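Local coordinates for protein pyruvate kinase (Cryptosporidium parvum, PDB 4DRS) that probably catalyses the last step of glycolysis, the transfer of a phosphoryl group from phosphoenolpyruvate to ADP that yields pyruvate and ATP, at residues A[51-63]-A[86-98]. Numbering follows the deposited sequence.
Sequences TIGPSCNNVESLI and FKTLQNIREAAKA. With ACT (acetate ion), chain I.
Asn91 and Thr88, one turn apart on helix 86-97, both reach the Asn57 end of the loop that leads into helix 59-63. The amide of Asn91 sends ND2 to the backbone O of Asn57 at 2.7 Å; the bond is nearly straight (167°) and the acceptor lies close to the amide plane, although the donor is tilted out of the carbonyl plane. With CG anti to the backbone N (chi1 -171°), the Asn57 side chain crosses that of Thr88 at about a right angle, placing OD1 2.6 Å from Thr88 OG1. The Thr88 hydroxyl can give its one proton to this OD1 or to the carbonyl O of Ser84 in its own helix. Next along the chain, Asn58 is the N-cap of the helix, its OD1 accepting from Ser61 OG at 2.8 Å.

Further along both helices, toward their C-terminal ends, the contact is mainly apolar. Leu62 lays CD1 against the backbone at Asn91 and Ile92, while its CB meets Ala95 CB at 3.6 Å; the small alanine also takes Ile63 CG1. Val59 CG2 packs on the Glu94 carboxylate carbon, 3.7 Å away.

Here the helices that follow the first and second strands of the TIM barrel pack together on the outside of its closed sheet; segments 59-63 and 86-97 cross at -55°, their axes coming within 8.5 Å. Ile52 meets Thr88 CG2 through its CG2 on the inner side, where Ile92 and Thr88 rest on strand 72-76 and Ile92 also touches strand 105-109.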
# COMPACT_ATOMS: atom_id res chain seq x y z
N THR A 51 10.19 18.47 36.64
CA THR A 51 10.49 19.79 37.16
C THR A 51 10.81 19.66 38.63
O THR A 51 10.03 19.09 39.41
CB THR A 51 9.30 20.75 36.97
OG1 THR A 51 8.92 20.76 35.58
CG2 THR A 51 9.67 22.16 37.41
N ILE A 52 11.98 20.18 39.02
CA ILE A 52 12.43 20.08 40.40
C ILE A 52 12.06 21.33 41.17
O ILE A 52 12.43 22.44 40.79
CB ILE A 52 13.95 19.79 40.51
CG1 ILE A 52 14.39 18.68 39.53
CG2 ILE A 52 14.32 19.44 41.95
CD1 ILE A 52 13.60 17.39 39.59
N GLY A 53 11.33 21.15 42.26
CA GLY A 53 10.97 22.24 43.15
C GLY A 53 11.07 21.82 44.60
O GLY A 53 11.71 20.81 44.91
N PRO A 54 10.42 22.58 45.51
CA PRO A 54 10.49 22.34 46.96
C PRO A 54 10.17 20.91 47.37
O PRO A 54 10.84 20.36 48.24
CB PRO A 54 9.44 23.31 47.52
CG PRO A 54 9.36 24.40 46.51
CD PRO A 54 9.56 23.74 45.18
N SER A 55 9.16 20.31 46.73
CA SER A 55 8.70 18.96 47.07
C SER A 55 9.71 17.83 46.82
O SER A 55 9.56 16.74 47.37
CB SER A 55 7.39 18.64 46.34
OG SER A 55 6.33 19.43 46.85
N CYS A 56 10.71 18.08 45.98
CA CYS A 56 11.68 17.04 45.62
C CYS A 56 13.09 17.58 45.40
O CYS A 56 13.83 17.09 44.54
CB CYS A 56 11.19 16.28 44.38
SG CYS A 56 10.92 17.32 42.93
N ASN A 57 13.46 18.57 46.20
CA ASN A 57 14.73 19.26 46.06
C ASN A 57 15.94 18.53 46.67
O ASN A 57 17.09 18.84 46.33
CB ASN A 57 14.63 20.66 46.67
CG ASN A 57 15.85 21.51 46.37
OD1 ASN A 57 16.32 21.55 45.24
ND2 ASN A 57 16.37 22.17 47.39
N ASN A 58 15.69 17.58 47.57
CA ASN A 58 16.76 16.88 48.26
C ASN A 58 17.26 15.64 47.51
O ASN A 58 16.55 15.09 46.66
CB ASN A 58 16.35 16.53 49.70
CG ASN A 58 15.23 15.51 49.76
OD1 ASN A 58 14.13 15.73 49.23
ND2 ASN A 58 15.49 14.39 50.42
N VAL A 59 18.48 15.21 47.84
CA VAL A 59 19.17 14.09 47.19
C VAL A 59 18.32 12.81 47.18
O VAL A 59 18.17 12.18 46.13
CB VAL A 59 20.54 13.80 47.86
CG1 VAL A 59 21.19 12.56 47.27
CG2 VAL A 59 21.47 14.99 47.72
N GLU A 60 17.77 12.45 48.33
CA GLU A 60 16.96 11.25 48.47
C GLU A 60 15.78 11.24 47.49
O GLU A 60 15.55 10.23 46.82
CB GLU A 60 16.47 11.09 49.91
CG GLU A 60 15.89 9.72 50.23
CD GLU A 60 16.88 8.59 49.99
OE1 GLU A 60 18.04 8.68 50.46
OE2 GLU A 60 16.50 7.59 49.34
N SER A 61 15.07 12.36 47.40
CA SER A 61 13.94 12.49 46.48
C SER A 61 14.37 12.42 45.02
O SER A 61 13.68 11.83 44.19
CB SER A 61 13.20 13.80 46.71
OG SER A 61 12.57 13.82 47.97
N LEU A 62 15.52 13.03 44.71
CA LEU A 62 16.03 13.04 43.35
C LEU A 62 16.46 11.64 42.89
O LEU A 62 16.21 11.26 41.75
CB LEU A 62 17.15 14.07 43.21
CG LEU A 62 16.66 15.52 43.21
CD1 LEU A 62 17.77 16.49 43.58
CD2 LEU A 62 16.04 15.89 41.87
N ILE A 63 17.09 10.88 43.78
CA ILE A 63 17.41 9.48 43.53
C ILE A 63 16.13 8.71 43.22
O ILE A 63 16.07 7.96 42.23
CB ILE A 63 18.13 8.84 44.73
CG1 ILE A 63 19.56 9.39 44.85
CG2 ILE A 63 18.16 7.32 44.62
CD1 ILE A 63 20.25 9.01 46.15
N PHE A 86 21.27 26.84 42.71
CA PHE A 86 22.59 26.24 42.86
C PHE A 86 22.57 24.98 43.75
O PHE A 86 23.19 23.97 43.40
CB PHE A 86 23.61 27.26 43.38
CG PHE A 86 25.01 26.74 43.44
CD1 PHE A 86 25.79 26.66 42.29
CD2 PHE A 86 25.57 26.33 44.65
CE1 PHE A 86 27.09 26.17 42.34
CE2 PHE A 86 26.87 25.84 44.71
CZ PHE A 86 27.63 25.76 43.55
N LYS A 87 21.87 25.06 44.88
CA LYS A 87 21.71 23.91 45.78
C LYS A 87 21.03 22.75 45.05
O LYS A 87 21.50 21.61 45.13
CB LYS A 87 20.90 24.29 47.02
CG LYS A 87 21.64 25.14 48.04
CD LYS A 87 20.76 25.41 49.26
CE LYS A 87 21.42 26.38 50.23
NZ LYS A 87 20.53 26.69 51.39
N THR A 88 19.94 23.06 44.36
CA THR A 88 19.20 22.08 43.57
C THR A 88 20.13 21.37 42.58
O THR A 88 20.12 20.14 42.46
CB THR A 88 18.03 22.74 42.81
OG1 THR A 88 17.18 23.44 43.73
CG2 THR A 88 17.19 21.70 42.08
N LEU A 89 20.95 22.16 41.88
CA LEU A 89 21.91 21.64 40.92
C LEU A 89 22.89 20.66 41.56
O LEU A 89 23.17 19.60 40.99
CB LEU A 89 22.65 22.79 40.25
CG LEU A 89 23.75 22.45 39.23
CD1 LEU A 89 23.19 21.66 38.06
CD2 LEU A 89 24.40 23.73 38.74
N GLN A 90 23.42 21.02 42.72
CA GLN A 90 24.35 20.16 43.46
C GLN A 90 23.68 18.86 43.86
O GLN A 90 24.28 17.78 43.76
CB GLN A 90 24.84 20.88 44.72
CG GLN A 90 25.81 22.01 44.46
CD GLN A 90 26.30 22.64 45.75
OE1 GLN A 90 25.50 23.05 46.60
NE2 GLN A 90 27.61 22.72 45.90
N ASN A 91 22.44 18.97 44.31
CA ASN A 91 21.64 17.82 44.70
C ASN A 91 21.36 16.88 43.53
O ASN A 91 21.46 15.66 43.69
CB ASN A 91 20.35 18.28 45.37
CG ASN A 91 20.59 18.86 46.75
OD1 ASN A 91 21.72 18.89 47.24
ND2 ASN A 91 19.52 19.33 47.39
N ILE A 92 21.02 17.44 42.37
CA ILE A 92 20.80 16.65 41.15
C ILE A 92 22.05 15.84 40.81
O ILE A 92 21.97 14.63 40.58
CB ILE A 92 20.38 17.52 39.94
CG1 ILE A 92 19.00 18.15 40.17
CG2 ILE A 92 20.35 16.69 38.66
CD1 ILE A 92 18.69 19.33 39.26
N ARG A 93 23.20 16.51 40.81
CA ARG A 93 24.48 15.88 40.48
C ARG A 93 24.94 14.84 41.50
O ARG A 93 25.49 13.81 41.13
CB ARG A 93 25.55 16.93 40.20
CG ARG A 93 25.39 17.53 38.81
CD ARG A 93 26.32 18.69 38.52
NE ARG A 93 26.10 19.17 37.16
CZ ARG A 93 26.52 20.34 36.68
NH1 ARG A 93 27.19 21.20 37.45
NH2 ARG A 93 26.26 20.66 35.43
N GLU A 94 24.71 15.12 42.78
CA GLU A 94 25.00 14.17 43.85
C GLU A 94 24.11 12.93 43.70
O GLU A 94 24.59 11.80 43.80
CB GLU A 94 24.81 14.81 45.23
CG GLU A 94 25.17 13.89 46.39
CD GLU A 94 25.10 14.57 47.75
OE1 GLU A 94 25.15 15.83 47.82
OE2 GLU A 94 25.00 13.85 48.77
N ALA A 95 22.82 13.16 43.44
CA ALA A 95 21.87 12.08 43.21
C ALA A 95 22.26 11.24 41.99
O ALA A 95 22.13 10.02 42.01
CB ALA A 95 20.46 12.62 43.07
N ALA A 96 22.73 11.91 40.94
CA ALA A 96 23.18 11.23 39.73
C ALA A 96 24.41 10.36 40.00
O ALA A 96 24.52 9.27 39.45
CB ALA A 96 23.47 12.22 38.61
N LYS A 97 25.30 10.84 40.87
CA LYS A 97 26.48 10.07 41.27
C LYS A 97 26.10 8.78 41.98
O LYS A 97 26.78 7.77 41.85
CB LYS A 97 27.43 10.90 42.14
CG LYS A 97 28.29 11.86 41.34
CD LYS A 97 29.31 12.58 42.22
CE LYS A 97 30.17 13.52 41.39
NZ LYS A 97 31.30 14.09 42.18
N ALA A 98 24.99 8.82 42.72
CA ALA A 98 24.49 7.66 43.43
C ALA A 98 23.82 6.64 42.49
O ALA A 98 23.39 5.57 42.92
CB ALA A 98 23.52 8.09 44.52
C ACT I . 29.12 22.59 39.96
O ACT I . 28.02 22.08 40.29
OXT ACT I . 29.32 23.07 38.82
CH3 ACT I . 30.24 22.63 40.96